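Local coordinates for core protein VP7 (African horsesickness virus, PDB 1AHS), which forms the surface layer of the viral core as a homotrimer and binds structural protein VP3, here as its isolated top domain, at residues L49-R52 with M58-F61. Residues are numbered along the deposited sequence; the frame is centred on the assembly and turned at random.
Sequences LAPR and MIYF
The backbone O of Leu49 meets the delta methyl CD1 of Ile59 at 3.5 Å and takes a hydrogen bond from Tyr4 OH. The carbonyl of buried Leu49, at the end of helix 46-49, is thus satisfied from the N-terminal part of the chain, while an apolar methyl lies against it. The contact belongs to the beta sandwich of the VP7 top domain. It seats the end of the short helix and the loop after it on strand 59-65, an inner strand of the five-stranded antiparallel sheet. No hydrogen bond joins the two segments. Apolar contacts hold them together, with Leu49 O the one backbone atom among the closest approaches. Ile59 and Phe61 alternate with Tyr60 along the strand, and both point toward segment 49-52. Ile59 meets Pro51 and Leu49 O, and Phe61 meets Leu49. Ile59 has CG1 anti to its carbonyl carbon (chi1 -88°), and CD1 extends the chain beyond it toward the loop. There Ile59 CD1 meets the CG-CD side of the Pro51 ring. It lies 3.3 Å from Pro51 CD, closer than usual for two carbons, and 3.8 Å from Pro51 CG. Farther along the strand, Leu49 approaches Phe61. Its CD1 lies over one face of the ring, 4.2 Å above the plane and shifted toward the rim. Trp100 of the neighbouring strand 98-100 touches both Leu49 and Phe61 and pairs with Ile59 by backbone hydrogen bonding. On the Phe61 ring, the atom nearest to Leu49 CD1 is CE2, at 4.3 Å.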
loop_
_atom_site.group_PDB
_atom_site.type_symbol
_atom_site.label_atom_id
_atom_site.label_comp_id
_atom_site.label_asym_id
_atom_site.label_seq_id
_atom_site.Cartn_x
_atom_site.Cartn_y
_atom_site.Cartn_z
ATOM N N LEU B 49 0.097 15.010 9.650
ATOM C CA LEU B 49 -0.522 15.322 8.360
ATOM C C LEU B 49 -0.016 16.540 7.660
ATOM O O LEU B 49 -0.183 16.686 6.467
ATOM C CB LEU B 49 -2.012 15.485 8.509
ATOM C CG LEU B 49 -2.786 14.267 8.987
ATOM C CD1 LEU B 49 -4.247 14.587 8.759
ATOM C CD2 LEU B 49 -2.369 13.031 8.194
ATOM N N ALA B 50 0.571 17.443 8.409
ATOM C CA ALA B 50 1.084 18.651 7.854
ATOM C C ALA B 50 2.340 18.480 7.070
ATOM O O ALA B 50 3.368 17.969 7.581
ATOM C CB ALA B 50 1.332 19.610 8.914
ATOM N N PRO B 51 2.307 18.995 5.825
ATOM C CA PRO B 51 3.397 18.998 4.832
ATOM C C PRO B 51 4.425 19.942 5.450
ATOM O O PRO B 51 4.054 20.765 6.308
ATOM C CB PRO B 51 2.739 19.639 3.600
ATOM C CG PRO B 51 1.689 20.537 4.183
ATOM C CD PRO B 51 1.117 19.698 5.306
ATOM N N ARG B 52 5.689 19.912 5.046
ATOM C CA ARG B 52 6.547 20.852 5.761
ATOM C C ARG B 52 6.159 22.339 5.615
ATOM O O ARG B 52 5.554 22.750 4.591
ATOM C CB ARG B 52 8.044 20.497 5.688
ATOM N N MET B 58 -2.995 24.612 1.818
ATOM C CA MET B 58 -4.210 23.785 1.877
ATOM C C MET B 58 -3.974 22.345 1.413
ATOM O O MET B 58 -3.339 22.113 0.392
ATOM C CB MET B 58 -5.274 24.414 0.986
ATOM C CG MET B 58 -6.644 23.828 1.139
ATOM S SD MET B 58 -7.951 24.851 0.432
ATOM C CE MET B 58 -7.213 25.204 -1.247
ATOM N N ILE B 59 -4.520 21.385 2.147
ATOM C CA ILE B 59 -4.397 19.954 1.832
ATOM C C ILE B 59 -5.792 19.365 1.764
ATOM O O ILE B 59 -6.600 19.685 2.603
ATOM C CB ILE B 59 -3.675 19.258 2.977
ATOM C CG1 ILE B 59 -2.198 19.324 2.748
ATOM C CG2 ILE B 59 -4.103 17.832 3.178
ATOM C CD1 ILE B 59 -1.503 18.487 3.752
ATOM N N TYR B 60 -6.098 18.541 0.772
ATOM C CA TYR B 60 -7.414 17.910 0.692
ATOM C C TYR B 60 -7.229 16.454 1.130
ATOM O O TYR B 60 -6.326 15.804 0.637
ATOM C CB TYR B 60 -7.902 17.923 -0.751
ATOM C CG TYR B 60 -8.626 19.186 -1.181
ATOM C CD1 TYR B 60 -9.991 19.323 -0.966
ATOM C CD2 TYR B 60 -7.944 20.268 -1.739
ATOM C CE1 TYR B 60 -10.679 20.510 -1.288
ATOM C CE2 TYR B 60 -8.624 21.476 -2.065
ATOM C CZ TYR B 60 -9.998 21.588 -1.827
ATOM O OH TYR B 60 -10.705 22.762 -2.093
ATOM N N PHE B 61 -8.036 15.928 2.047
ATOM C CA PHE B 61 -7.867 14.531 2.461
ATOM C C PHE B 61 -9.134 13.783 2.856
ATOM O O PHE B 61 -10.157 14.407 3.053
ATOM C CB PHE B 61 -6.898 14.460 3.613
ATOM C CG PHE B 61 -7.465 14.900 4.932
ATOM C CD1 PHE B 61 -8.242 14.041 5.693
ATOM C CD2 PHE B 61 -7.101 16.131 5.477
ATOM C CE1 PHE B 61 -8.634 14.394 6.971
ATOM C CE2 PHE B 61 -7.488 16.492 6.746
ATOM C CZ PHE B 61 -8.252 15.622 7.493
#